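Local coordinates for protein aerobactin synthase IucA (Klebsiella pneumoniae subsp. pneumoniae, PDB 5JM7) that probably catalyses the ATP-dependent joining of citrate to N6-acetyl-N6-hydroxylysine, a step in making the siderophore aerobactin, at residues E192-N197 / L303-Q308; W401-C406 / M510-T515; H126-L131 / Q369-G374; R180-N185 / F224-W229. All blocks are in the same frame, centred on the assembly; numbering follows the deposited sequence.

Contact 1: E192-N197 / L303-Q308; sequences ESLHLN and LARLAQ
Leu194, just past the end of strand 189-193, packs on the last turn of helix 294-306 and divides its two methyl groups between two helix residues. CD1 lands on Ala304, 3.5 Å from its CB, while CD2 lies obliquely beside the Arg305 guanidinium, 4.0 Å from NE. With CG anti to its carbonyl carbon (chi1 -65°), the Leu194 fork spreads over both. Arg305 runs extended from CG to NE past this leucine and ends at Glu192. There NH2 donates to Glu192 OE2 over 3.0 Å at 163°, forming a salt bridge. OE2 sits in the guanidinium plane at its edge, but the nitrogen meets the syn side of the carboxylate from 31° out of its plane. The other oxygen, OE1, is held by Trp330 NE1 of the adjacent strand, so both ends of the carboxylate are engaged and its rotation should be restricted. Farther along, Gln308, bent at chi2, brings its amide to the edge of the His195 ring, with OE1 3.4 Å from His195 CE1 and the two planes steeply inclined. His195 is the middle residue of a classic gamma turn, closed by a weak bond from Leu196 N to Leu194 O. The end of a beta strand and the gamma turn that follows it thus lie against the C-terminal end of a helix, through the Glu192 salt bridge, the Leu194 methyls and the His195 edge.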
loop_
_atom_site.group_PDB
_atom_site.type_symbol
_atom_site.label_atom_id
_atom_site.label_comp_id
_atom_site.label_asym_id
_atom_site.label_seq_id
_atom_site.Cartn_x
_atom_site.Cartn_y
_atom_site.Cartn_z
ATOM N N GLU A 192 4.525 -27.484 -23.710
ATOM C CA GLU A 192 5.855 -26.940 -23.835
ATOM C C GLU A 192 6.006 -25.671 -23.058
ATOM O O GLU A 192 5.053 -25.036 -22.691
ATOM C CB GLU A 192 6.139 -26.490 -25.258
ATOM C CG GLU A 192 6.050 -27.483 -26.380
ATOM C CD GLU A 192 6.443 -26.863 -27.699
ATOM O OE1 GLU A 192 5.541 -26.512 -28.459
ATOM O OE2 GLU A 192 7.640 -26.700 -27.963
ATOM N N SER A 193 7.242 -25.293 -22.847
ATOM C CA SER A 193 7.529 -24.036 -22.184
ATOM C C SER A 193 8.949 -23.591 -22.491
ATOM O O SER A 193 9.848 -24.421 -22.669
ATOM C CB SER A 193 7.367 -24.163 -20.669
ATOM O OG SER A 193 7.910 -23.012 -20.043
ATOM N N LEU A 194 9.149 -22.275 -22.502
ATOM C CA LEU A 194 10.474 -21.687 -22.651
ATOM C C LEU A 194 11.032 -21.298 -21.286
ATOM O O LEU A 194 10.277 -21.039 -20.344
ATOM C CB LEU A 194 10.457 -20.453 -23.570
ATOM C CG LEU A 194 10.086 -20.742 -25.031
ATOM C CD1 LEU A 194 10.186 -19.456 -25.878
ATOM C CD2 LEU A 194 10.964 -21.827 -25.614
ATOM N N HIS A 195 12.348 -21.178 -21.179
ATOM C CA HIS A 195 13.062 -20.733 -19.961
ATOM C C HIS A 195 12.985 -21.777 -18.875
ATOM O O HIS A 195 13.970 -22.325 -18.465
ATOM C CB HIS A 195 12.612 -19.344 -19.570
ATOM C CG HIS A 195 12.545 -18.411 -20.730
ATOM N ND1 HIS A 195 13.661 -17.891 -21.335
ATOM C CD2 HIS A 195 11.492 -17.942 -21.426
ATOM C CE1 HIS A 195 13.298 -17.127 -22.339
ATOM N NE2 HIS A 195 11.987 -17.147 -22.419
ATOM N N LEU A 196 11.783 -22.063 -18.441
ATOM C CA LEU A 196 11.508 -23.244 -17.649
ATOM C C LEU A 196 10.923 -24.303 -18.573
ATOM O O LEU A 196 10.171 -23.964 -19.496
ATOM C CB LEU A 196 10.508 -22.913 -16.550
ATOM C CG LEU A 196 10.876 -21.788 -15.583
ATOM C CD1 LEU A 196 9.683 -21.522 -14.682
ATOM C CD2 LEU A 196 12.100 -22.133 -14.756
ATOM N N ASN A 197 11.261 -25.577 -18.340
ATOM C CA ASN A 197 10.596 -26.652 -19.073
ATOM C C ASN A 197 9.154 -26.781 -18.558
ATOM O O ASN A 197 8.737 -26.091 -17.621
ATOM C CB ASN A 197 11.390 -27.962 -18.969
ATOM C CG ASN A 197 11.427 -28.558 -17.529
ATOM O OD1 ASN A 197 10.470 -28.449 -16.757
ATOM N ND2 ASN A 197 12.541 -29.205 -17.185
ATOM N N LEU A 303 6.646 -17.172 -32.073
ATOM C CA LEU A 303 6.967 -15.777 -31.816
ATOM C C LEU A 303 7.820 -15.659 -30.559
ATOM O O LEU A 303 8.761 -14.855 -30.512
ATOM C CB LEU A 303 5.688 -14.959 -31.708
ATOM C CG LEU A 303 5.895 -13.462 -31.524
ATOM C CD1 LEU A 303 6.629 -12.944 -32.732
ATOM C CD2 LEU A 303 4.531 -12.812 -31.414
ATOM N N ALA A 304 7.538 -16.492 -29.543
ATOM C CA ALA A 304 8.363 -16.504 -28.333
ATOM C C ALA A 304 9.793 -16.931 -28.644
ATOM O O ALA A 304 10.748 -16.295 -28.196
ATOM C CB ALA A 304 7.737 -17.413 -27.276
ATOM N N ARG A 305 9.970 -17.999 -29.436
ATOM C CA ARG A 305 11.336 -18.357 -29.833
ATOM C C ARG A 305 11.956 -17.310 -30.731
ATOM O O ARG A 305 13.176 -17.093 -30.680
ATOM C CB ARG A 305 11.413 -19.706 -30.547
ATOM C CG ARG A 305 11.117 -20.868 -29.639
ATOM C CD ARG A 305 11.403 -22.186 -30.306
ATOM N NE ARG A 305 11.175 -23.246 -29.338
ATOM C CZ ARG A 305 10.023 -23.874 -29.174
ATOM N NH1 ARG A 305 9.016 -23.615 -29.990
ATOM N NH2 ARG A 305 9.906 -24.802 -28.238
ATOM N N LEU A 306 11.140 -16.651 -31.554
ATOM C CA LEU A 306 11.686 -15.599 -32.394
ATOM C C LEU A 306 12.127 -14.413 -31.545
ATOM O O LEU A 306 13.104 -13.727 -31.889
ATOM C CB LEU A 306 10.653 -15.165 -33.434
ATOM C CG LEU A 306 11.222 -14.185 -34.435
ATOM C CD1 LEU A 306 12.287 -14.929 -35.245
ATOM C CD2 LEU A 306 10.119 -13.629 -35.330
ATOM N N ALA A 307 11.438 -14.177 -30.412
ATOM C CA ALA A 307 11.810 -13.078 -29.529
ATOM C C ALA A 307 13.127 -13.312 -28.787
ATOM O O ALA A 307 13.606 -12.384 -28.122
ATOM C CB ALA A 307 10.686 -12.771 -28.535
ATOM N N GLN A 308 13.758 -14.478 -28.926
ATOM C CA GLN A 308 15.077 -14.696 -28.340
ATOM C C GLN A 308 16.222 -14.301 -29.271
ATOM O O GLN A 308 17.385 -14.361 -28.843
ATOM C CB GLN A 308 15.279 -16.162 -27.959
ATOM C CG GLN A 308 14.266 -16.714 -26.997
ATOM C CD GLN A 308 14.227 -15.945 -25.682
ATOM O OE1 GLN A 308 15.172 -16.001 -24.898
ATOM N NE2 GLN A 308 13.095 -15.311 -25.395
#

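Contact 2: W401-C406 / M510-T515; sequences WVDAYC and MARVRT
Val402 starts the contact by sending CG1, anti to its backbone N (chi1 168°), across to helix 506-521. That methyl meets Val513 CG2 at 3.9 Å and Arg512 CB at 4.0 Å. Next in sequence, Asp403 forms a salt bridge with Arg512, its OD2 lying 2.8 Å from NH1. OD1 is nearly as close to NH1, at 3.0 Å, so one nitrogen faces the whole carboxylate; the guanidinium receives it at its edge. A bend at chi2 (-57°) in Arg512 folds the chain round to this position. One turn on, Cys406 brings SG to 3.9 Å from Val513 CG2, so this single methyl is touched by both Val402 and Cys406. The segment axes approach to 9.8 Å and run roughly parallel, crossing at -32°. Helix 475-500 packs alongside: Leu498 touches Val402, and Thr491 is hydrogen-bonded to Tyr405 OH. Trp401 extends helix 394-420's packing to helix 378-390 and to Pro440 of strand 439-445.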
loop_
_atom_site.group_PDB
_atom_site.type_symbol
_atom_site.label_atom_id
_atom_site.label_comp_id
_atom_site.label_asym_id
_atom_site.label_seq_id
_atom_site.Cartn_x
_atom_site.Cartn_y
_atom_site.Cartn_z
ATOM N N TRP A 401 -2.786 13.644 -26.678
ATOM C CA TRP A 401 -3.024 12.216 -26.496
ATOM C C TRP A 401 -2.996 11.498 -27.843
ATOM O O TRP A 401 -2.473 10.380 -27.944
ATOM C CB TRP A 401 -4.377 11.988 -25.830
ATOM C CG TRP A 401 -4.572 10.656 -25.119
ATOM C CD1 TRP A 401 -4.480 10.456 -23.762
ATOM C CD2 TRP A 401 -4.781 9.354 -25.702
ATOM N NE1 TRP A 401 -4.711 9.140 -23.459
ATOM C CE2 TRP A 401 -4.883 8.433 -24.626
ATOM C CE3 TRP A 401 -4.938 8.881 -27.022
ATOM C CZ2 TRP A 401 -5.116 7.065 -24.823
ATOM C CZ3 TRP A 401 -5.166 7.522 -27.219
ATOM C CH2 TRP A 401 -5.261 6.625 -26.111
ATOM N N VAL A 402 -3.566 12.126 -28.888
ATOM C CA VAL A 402 -3.492 11.581 -30.248
ATOM C C VAL A 402 -2.046 11.493 -30.725
ATOM O O VAL A 402 -1.632 10.485 -31.317
ATOM C CB VAL A 402 -4.345 12.422 -31.220
ATOM C CG1 VAL A 402 -4.041 12.033 -32.719
ATOM C CG2 VAL A 402 -5.812 12.237 -30.935
ATOM N N ASP A 403 -1.255 12.543 -30.479
ATOM C CA ASP A 403 0.134 12.560 -30.932
ATOM C C ASP A 403 0.962 11.479 -30.235
ATOM O O ASP A 403 1.780 10.799 -30.877
ATOM C CB ASP A 403 0.764 13.937 -30.682
ATOM C CG ASP A 403 0.202 15.043 -31.590
ATOM O OD1 ASP A 403 -0.529 14.748 -32.566
ATOM O OD2 ASP A 403 0.539 16.219 -31.332
ATOM N N ALA A 404 0.771 11.306 -28.924
ATOM C CA ALA A 404 1.526 10.285 -28.205
ATOM C C ALA A 404 1.062 8.885 -28.600
ATOM O O ALA A 404 1.881 7.968 -28.741
ATOM C CB ALA A 404 1.398 10.499 -26.702
ATOM N N TYR A 405 -0.249 8.710 -28.799
ATOM C CA TYR A 405 -0.765 7.456 -29.343
ATOM C C TYR A 405 -0.033 7.056 -30.628
ATOM O O TYR A 405 0.409 5.909 -30.765
ATOM C CB TYR A 405 -2.272 7.587 -29.587
ATOM C CG TYR A 405 -2.877 6.402 -30.299
ATOM C CD1 TYR A 405 -3.279 5.255 -29.605
ATOM C CD2 TYR A 405 -3.010 6.412 -31.688
ATOM C CE1 TYR A 405 -3.829 4.158 -30.286
ATOM C CE2 TYR A 405 -3.548 5.335 -32.368
ATOM C CZ TYR A 405 -3.946 4.211 -31.671
ATOM O OH TYR A 405 -4.465 3.159 -32.386
ATOM N N CYS A 406 0.126 7.997 -31.572
ATOM C CA CYS A 406 0.819 7.697 -32.836
ATOM C C CYS A 406 2.276 7.313 -32.610
ATOM O O CYS A 406 2.783 6.390 -33.257
ATOM C CB CYS A 406 0.772 8.890 -33.796
ATOM S SG CYS A 406 -0.873 9.345 -34.349
ATOM N N MET A 510 -7.771 13.408 -37.556
ATOM C CA MET A 510 -7.188 12.506 -38.548
ATOM C C MET A 510 -6.107 13.178 -39.371
ATOM O O MET A 510 -5.242 12.480 -39.901
ATOM C CB MET A 510 -8.245 11.915 -39.486
ATOM C CG MET A 510 -9.211 10.924 -38.806
ATOM S SD MET A 510 -10.271 10.085 -40.008
ATOM C CE MET A 510 -11.448 11.385 -40.457
ATOM N N ALA A 511 -6.128 14.506 -39.476
ATOM C CA ALA A 511 -5.009 15.213 -40.092
ATOM C C ALA A 511 -3.753 15.134 -39.223
ATOM O O ALA A 511 -2.636 15.055 -39.756
ATOM C CB ALA A 511 -5.388 16.669 -40.371
ATOM N N ARG A 512 -3.909 15.188 -37.888
ATOM C CA ARG A 512 -2.792 14.883 -36.989
ATOM C C ARG A 512 -2.157 13.557 -37.374
ATOM O O ARG A 512 -0.949 13.467 -37.626
ATOM C CB ARG A 512 -3.235 14.795 -35.526
ATOM C CG ARG A 512 -3.798 16.023 -34.862
ATOM C CD ARG A 512 -2.752 17.025 -35.017
ATOM N NE ARG A 512 -2.921 18.264 -34.287
ATOM C CZ ARG A 512 -2.337 18.505 -33.129
ATOM N NH1 ARG A 512 -1.516 17.607 -32.607
ATOM N NH2 ARG A 512 -2.504 19.676 -32.553
ATOM N N VAL A 513 -2.976 12.505 -37.418
ATOM C CA VAL A 513 -2.467 11.158 -37.662
ATOM C C VAL A 513 -1.776 11.081 -39.024
ATOM O O VAL A 513 -0.674 10.536 -39.146
ATOM C CB VAL A 513 -3.616 10.140 -37.541
ATOM C CG1 VAL A 513 -3.138 8.750 -37.900
ATOM C CG2 VAL A 513 -4.212 10.184 -36.124
ATOM N N ARG A 514 -2.422 11.619 -40.068
ATOM C CA ARG A 514 -1.844 11.631 -41.415
ATOM C C ARG A 514 -0.447 12.228 -41.442
ATOM O O ARG A 514 0.464 11.662 -42.059
ATOM C CB ARG A 514 -2.763 12.398 -42.361
ATOM C CG ARG A 514 -2.218 12.596 -43.758
ATOM C CD ARG A 514 -3.263 13.358 -44.594
ATOM N NE ARG A 514 -3.611 14.621 -43.940
ATOM C CZ ARG A 514 -2.891 15.734 -44.017
ATOM N NH1 ARG A 514 -1.780 15.758 -44.750
ATOM N NH2 ARG A 514 -3.289 16.824 -43.369
ATOM N N THR A 515 -0.251 13.357 -40.757
ATOM C CA THR A 515 1.067 13.997 -40.752
ATOM C C THR A 515 2.108 13.131 -40.044
ATOM O O THR A 515 3.226 12.961 -40.545
ATOM C CB THR A 515 0.958 15.384 -40.107
ATOM O OG1 THR A 515 0.057 16.194 -40.885
ATOM C CG2 THR A 515 2.315 16.080 -40.022
#

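Contact 3: H126-L131 / Q369-G374; sequences HDWAAL and QAAPDG
Trp128 lies against Pro372 in a proline-aromatic CH-pi stack, the proline belonging to a type I beta turn from Ala371 to Gly374. The turn is closed by Gly374 N bonding to Ala371 O, and the contact joins the loop after helix 101-124 to the loop after helix 364-368. From CB, the Trp128 side chain leaves with CG anti to the backbone N (chi1 -168°), which directs the indole across to the second loop. CG comes within 4.1 Å of Pro372 CG. Pro372 CD stands over the middle of the six-membered ring, 3.6 Å from its centroid and 4° off the normal, about equally far from CD2 and CE2. On the pyrrole side, NE1 donates to Ala144 O, an acceptor shared with Gln369 NE2. The two donor nitrogens therefore lie side by side without bonding each other, and Gln369 OE1 is in turn held by Leu146 N, which fixes the amide. CZ2 brushes that amide at the ring edge, 3.3 Å from Gln369 NE2. At the far end CZ3 and CH2 both touch the Ala371 methyl, Trp128 CH2 being 3.7 Å from Ala371 CB. Beyond the ring, Asp373 OD2 comes to 3.8 Å from Ala129 CB, while its OD1 forms a salt bridge with Arg132. The indole is sandwiched: opposite Pro372, Leu131 CD1 sits 3.8 Å above the ring plane, offset toward the rim.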
loop_
_atom_site.group_PDB
_atom_site.type_symbol
_atom_site.label_atom_id
_atom_site.label_comp_id
_atom_site.label_asym_id
_atom_site.label_seq_id
_atom_site.Cartn_x
_atom_site.Cartn_y
_atom_site.Cartn_z
ATOM N N HIS A 126 -24.203 -0.602 -12.441
ATOM C CA HIS A 126 -24.587 0.701 -12.001
ATOM C C HIS A 126 -23.341 1.415 -11.468
ATOM O O HIS A 126 -23.315 2.608 -11.369
ATOM C CB HIS A 126 -25.773 0.634 -11.057
ATOM C CG HIS A 126 -27.077 0.614 -11.782
ATOM N ND1 HIS A 126 -27.233 1.190 -13.022
ATOM C CD2 HIS A 126 -28.283 0.109 -11.450
ATOM C CE1 HIS A 126 -28.479 1.035 -13.425
ATOM N NE2 HIS A 126 -29.136 0.378 -12.490
ATOM N N ASP A 127 -22.275 0.696 -11.274
ATOM C CA ASP A 127 -21.079 1.345 -10.853
ATOM C C ASP A 127 -20.321 1.915 -12.054
ATOM O O ASP A 127 -19.251 2.429 -11.892
ATOM C CB ASP A 127 -20.171 0.295 -10.170
ATOM C CG ASP A 127 -19.402 -0.606 -11.177
ATOM O OD1 ASP A 127 -20.060 -1.239 -11.995
ATOM O OD2 ASP A 127 -18.156 -0.651 -11.186
ATOM N N TRP A 128 -20.827 1.762 -13.260
ATOM C CA TRP A 128 -19.977 2.031 -14.428
ATOM C C TRP A 128 -19.545 3.491 -14.483
ATOM O O TRP A 128 -18.363 3.787 -14.688
ATOM C CB TRP A 128 -20.674 1.646 -15.736
ATOM C CG TRP A 128 -19.726 1.628 -16.966
ATOM C CD1 TRP A 128 -19.097 0.518 -17.495
ATOM C CD2 TRP A 128 -19.276 2.761 -17.766
ATOM N NE1 TRP A 128 -18.314 0.892 -18.579
ATOM C CE2 TRP A 128 -18.406 2.252 -18.765
ATOM C CE3 TRP A 128 -19.529 4.138 -17.735
ATOM C CZ2 TRP A 128 -17.792 3.082 -19.732
ATOM C CZ3 TRP A 128 -18.920 4.961 -18.698
ATOM C CH2 TRP A 128 -18.062 4.427 -19.678
ATOM N N ALA A 129 -20.487 4.419 -14.288
ATOM C CA ALA A 129 -20.150 5.841 -14.351
ATOM C C ALA A 129 -18.987 6.209 -13.440
ATOM O O ALA A 129 -18.221 7.125 -13.758
ATOM C CB ALA A 129 -21.362 6.703 -13.996
ATOM N N ALA A 130 -18.826 5.493 -12.324
ATOM C CA ALA A 130 -17.774 5.796 -11.363
ATOM C C ALA A 130 -16.402 5.422 -11.882
ATOM O O ALA A 130 -15.402 5.904 -11.349
ATOM C CB ALA A 130 -18.043 5.057 -10.033
ATOM N N LEU A 131 -16.333 4.545 -12.885
ATOM C CA LEU A 131 -15.079 4.318 -13.599
ATOM C C LEU A 131 -14.507 5.596 -14.221
ATOM O O LEU A 131 -13.308 5.639 -14.504
ATOM C CB LEU A 131 -15.267 3.259 -14.690
ATOM C CG LEU A 131 -15.667 1.880 -14.148
ATOM C CD1 LEU A 131 -16.060 0.944 -15.292
ATOM C CD2 LEU A 131 -14.512 1.275 -13.370
ATOM N N GLN A 369 -14.889 2.739 -26.234
ATOM C CA GLN A 369 -16.305 2.369 -26.317
ATOM C C GLN A 369 -17.203 3.537 -25.935
ATOM O O GLN A 369 -16.868 4.368 -25.082
ATOM C CB GLN A 369 -16.658 1.173 -25.404
ATOM C CG GLN A 369 -16.414 1.440 -23.926
ATOM C CD GLN A 369 -16.997 0.378 -22.994
ATOM O OE1 GLN A 369 -17.455 -0.672 -23.424
ATOM N NE2 GLN A 369 -16.900 0.627 -21.706
ATOM N N ALA A 370 -18.354 3.602 -26.581
ATOM C CA ALA A 370 -19.348 4.593 -26.194
ATOM C C ALA A 370 -19.898 4.236 -24.817
ATOM O O ALA A 370 -20.023 3.059 -24.466
ATOM C CB ALA A 370 -20.466 4.661 -27.237
ATOM N N ALA A 371 -20.180 5.251 -24.031
ATOM C CA ALA A 371 -20.588 5.046 -22.649
ATOM C C ALA A 371 -22.051 4.606 -22.597
ATOM O O ALA A 371 -22.902 5.208 -23.261
ATOM C CB ALA A 371 -20.384 6.321 -21.840
ATOM N N PRO A 372 -22.382 3.575 -21.814
ATOM C CA PRO A 372 -23.780 3.108 -21.771
ATOM C C PRO A 372 -24.778 4.174 -21.348
ATOM O O PRO A 372 -25.932 4.113 -21.776
ATOM C CB PRO A 372 -23.724 1.955 -20.765
ATOM C CG PRO A 372 -22.575 2.292 -19.881
ATOM C CD PRO A 372 -21.548 2.910 -20.795
ATOM N N ASP A 373 -24.362 5.171 -20.569
ATOM C CA ASP A 373 -25.257 6.217 -20.087
ATOM C C ASP A 373 -25.234 7.485 -20.942
ATOM O O ASP A 373 -25.815 8.499 -20.540
ATOM C CB ASP A 373 -24.905 6.562 -18.640
ATOM C CG ASP A 373 -23.496 7.125 -18.500
ATOM O OD1 ASP A 373 -22.789 7.238 -19.536
ATOM O OD2 ASP A 373 -23.082 7.414 -17.351
ATOM N N GLY A 374 -24.569 7.466 -22.098
ATOM C CA GLY A 374 -24.491 8.634 -22.957
ATOM C C GLY A 374 -23.477 9.693 -22.557
ATOM O O GLY A 374 -23.324 10.675 -23.287
#

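Contact 4: R180-N185 / F224-W229; sequences RWFAVN and FPLHPW
Phe182 and Phe224 form a hydrogen-bonded pair of an antiparallel beta ladder, their CB atoms close while the Phe224 ring leads away; the ladder joins the central strand 177-185 of a three-stranded sheet to its outer strand 221-226. Phe182 N donates to Phe224 O over 3.0 Å at 172°, and Phe224 N returns a bond to Phe182 O. Arg180 and Leu226 form the next such pair, with the return bond from Leu226 N weak. Between them, Pro225, which lacks an N-H, falls opposite Trp181 in a non-hydrogen-bonded pair. These two point to one side of the sheet, where their side chains cross at a slant and Pro225 CB sits over the indole face, 3.8 Å from Trp181 CZ3. Trp181 NE1 bonds to Ala255 O. Arg180, Phe182, Phe224 and Leu226 project to the other side. Arg180 stretches out fully, past Pro228, to salt bridges with Asp251 and Glu232, which would neutralise its buried charge. Val184 CG2 touches Phe224 CB at 3.7 Å. Leu226 crosses the Phe182 side chain at about a right angle, and its CD1 sits tightly over the ring, 3.3 Å from the centroid and 12° off the normal.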
loop_
_atom_site.group_PDB
_atom_site.type_symbol
_atom_site.label_atom_id
_atom_site.label_comp_id
_atom_site.label_asym_id
_atom_site.label_seq_id
_atom_site.Cartn_x
_atom_site.Cartn_y
_atom_site.Cartn_z
ATOM N N ARG A 180 -9.885 -24.170 -11.217
ATOM C CA ARG A 180 -10.042 -25.570 -10.889
ATOM C C ARG A 180 -8.782 -26.349 -11.267
ATOM O O ARG A 180 -8.066 -25.991 -12.205
ATOM C CB ARG A 180 -11.256 -26.148 -11.600
ATOM C CG ARG A 180 -11.523 -27.510 -11.105
ATOM C CD ARG A 180 -12.794 -27.998 -11.602
ATOM N NE ARG A 180 -13.134 -29.233 -10.920
ATOM C CZ ARG A 180 -14.317 -29.799 -11.049
ATOM N NH1 ARG A 180 -15.218 -29.213 -11.829
ATOM N NH2 ARG A 180 -14.599 -30.929 -10.422
ATOM N N TRP A 181 -8.515 -27.429 -10.532
ATOM C CA TRP A 181 -7.217 -28.083 -10.615
ATOM C C TRP A 181 -7.375 -29.593 -10.655
ATOM O O TRP A 181 -8.192 -30.156 -9.927
ATOM C CB TRP A 181 -6.341 -27.706 -9.412
ATOM C CG TRP A 181 -6.054 -26.251 -9.305
ATOM C CD1 TRP A 181 -6.815 -25.328 -8.663
ATOM C CD2 TRP A 181 -4.896 -25.553 -9.798
ATOM N NE1 TRP A 181 -6.227 -24.080 -8.761
ATOM C CE2 TRP A 181 -5.044 -24.193 -9.440
ATOM C CE3 TRP A 181 -3.762 -25.943 -10.511
ATOM C CZ2 TRP A 181 -4.102 -23.221 -9.776
ATOM C CZ3 TRP A 181 -2.824 -24.975 -10.850
ATOM C CH2 TRP A 181 -3.001 -23.629 -10.483
ATOM N N PHE A 182 -6.569 -30.240 -11.493
ATOM C CA PHE A 182 -6.396 -31.687 -11.507
ATOM C C PHE A 182 -4.971 -32.027 -11.093
ATOM O O PHE A 182 -4.033 -31.307 -11.441
ATOM C CB PHE A 182 -6.626 -32.292 -12.905
ATOM C CG PHE A 182 -8.027 -32.224 -13.406
ATOM C CD1 PHE A 182 -9.070 -31.875 -12.568
ATOM C CD2 PHE A 182 -8.305 -32.567 -14.720
ATOM C CE1 PHE A 182 -10.364 -31.838 -13.035
ATOM C CE2 PHE A 182 -9.585 -32.540 -15.200
ATOM C CZ PHE A 182 -10.626 -32.175 -14.343
ATOM N N ALA A 183 -4.805 -33.134 -10.377
ATOM C CA ALA A 183 -3.525 -33.822 -10.321
ATOM C C ALA A 183 -3.506 -34.842 -11.453
ATOM O O ALA A 183 -4.364 -35.724 -11.498
ATOM C CB ALA A 183 -3.316 -34.511 -8.972
ATOM N N VAL A 184 -2.547 -34.719 -12.371
ATOM C CA VAL A 184 -2.552 -35.489 -13.614
ATOM C C VAL A 184 -1.236 -36.234 -13.758
ATOM O O VAL A 184 -0.164 -35.637 -13.627
ATOM C CB VAL A 184 -2.762 -34.592 -14.847
ATOM C CG1 VAL A 184 -2.815 -35.453 -16.100
ATOM C CG2 VAL A 184 -4.008 -33.757 -14.703
ATOM N N ASN A 185 -1.314 -37.516 -14.094
ATOM C CA ASN A 185 -0.102 -38.277 -14.356
ATOM C C ASN A 185 0.651 -37.673 -15.540
ATOM O O ASN A 185 0.057 -37.316 -16.562
ATOM C CB ASN A 185 -0.449 -39.747 -14.602
ATOM C CG ASN A 185 0.782 -40.660 -14.647
ATOM O OD1 ASN A 185 1.839 -40.315 -15.169
ATOM N ND2 ASN A 185 0.659 -41.810 -14.010
ATOM N N PHE A 224 -2.459 -29.303 -12.812
ATOM C CA PHE A 224 -2.934 -28.904 -14.137
ATOM C C PHE A 224 -4.103 -27.956 -13.929
ATOM O O PHE A 224 -5.140 -28.375 -13.372
ATOM C CB PHE A 224 -3.357 -30.125 -14.956
ATOM C CG PHE A 224 -3.731 -29.819 -16.395
ATOM C CD1 PHE A 224 -2.757 -29.785 -17.382
ATOM C CD2 PHE A 224 -5.045 -29.568 -16.750
ATOM C CE1 PHE A 224 -3.095 -29.512 -18.700
ATOM C CE2 PHE A 224 -5.381 -29.271 -18.071
ATOM C CZ PHE A 224 -4.410 -29.248 -19.041
ATOM N N PRO A 225 -3.981 -26.689 -14.323
ATOM C CA PRO A 225 -5.077 -25.736 -14.116
ATOM C C PRO A 225 -6.157 -25.865 -15.179
ATOM O O PRO A 225 -5.920 -26.324 -16.298
ATOM C CB PRO A 225 -4.376 -24.378 -14.220
ATOM C CG PRO A 225 -3.240 -24.645 -15.165
ATOM C CD PRO A 225 -2.787 -26.053 -14.907
ATOM N N LEU A 226 -7.357 -25.421 -14.819
ATOM C CA LEU A 226 -8.516 -25.497 -15.693
ATOM C C LEU A 226 -9.431 -24.324 -15.393
ATOM O O LEU A 226 -9.518 -23.866 -14.249
ATOM C CB LEU A 226 -9.285 -26.792 -15.495
ATOM C CG LEU A 226 -8.650 -28.103 -15.932
ATOM C CD1 LEU A 226 -9.385 -29.181 -15.251
ATOM C CD2 LEU A 226 -8.802 -28.279 -17.423
ATOM N N HIS A 227 -10.092 -23.827 -16.435
ATOM C CA HIS A 227 -11.205 -22.916 -16.233
ATOM C C HIS A 227 -12.286 -23.645 -15.436
ATOM O O HIS A 227 -12.470 -24.857 -15.601
ATOM C CB HIS A 227 -11.746 -22.433 -17.587
ATOM C CG HIS A 227 -12.770 -21.341 -17.486
ATOM N ND1 HIS A 227 -14.118 -21.588 -17.324
ATOM C CD2 HIS A 227 -12.636 -19.990 -17.499
ATOM C CE1 HIS A 227 -14.767 -20.436 -17.252
ATOM N NE2 HIS A 227 -13.892 -19.453 -17.358
ATOM N N PRO A 228 -12.999 -22.956 -14.545
ATOM C CA PRO A 228 -13.946 -23.688 -13.680
ATOM C C PRO A 228 -15.111 -24.302 -14.447
ATOM O O PRO A 228 -15.522 -25.430 -14.146
ATOM C CB PRO A 228 -14.404 -22.611 -12.688
ATOM C CG PRO A 228 -13.272 -21.578 -12.699
ATOM C CD PRO A 228 -12.849 -21.547 -14.141
ATOM N N TRP A 229 -15.657 -23.594 -15.439
ATOM C CA TRP A 229 -16.726 -24.167 -16.247
ATOM C C TRP A 229 -16.182 -25.268 -17.149
ATOM O O TRP A 229 -16.769 -26.353 -17.250
ATOM C CB TRP A 229 -17.395 -23.069 -17.072
ATOM C CG TRP A 229 -18.631 -23.504 -17.798
ATOM C CD1 TRP A 229 -19.924 -23.365 -17.374
ATOM C CD2 TRP A 229 -18.697 -24.168 -19.072
ATOM N NE1 TRP A 229 -20.790 -23.886 -18.313
ATOM C CE2 TRP A 229 -20.065 -24.393 -19.358
ATOM C CE3 TRP A 229 -17.737 -24.595 -19.994
ATOM C CZ2 TRP A 229 -20.493 -25.026 -20.525
ATOM C CZ3 TRP A 229 -18.166 -25.226 -21.154
ATOM C CH2 TRP A 229 -19.533 -25.433 -21.407
#

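Contact 3 opens first along the chain and closes a long loop in which contacts 1 and 4 are nested; contact 2 follows after it. Contacts 1 and 4 cross: their first segments, on consecutive strands 177-185 and 189-193, are followed by 224-229 and then 303-308, so the segments alternate. Their centres are about 23 Å apart, in the IucA/IucC family region, and they join strands of different sheets to a neighbouring strand or helix. Contact 2 belongs to the FhuF-like region, with its centre about 46 Å from that of contact 4 across the middle of the chain. Contact 3 lies about 26 Å from contact 2, centre to centre; helix 378-390 touches residues of both, linking the two neighbourhoods.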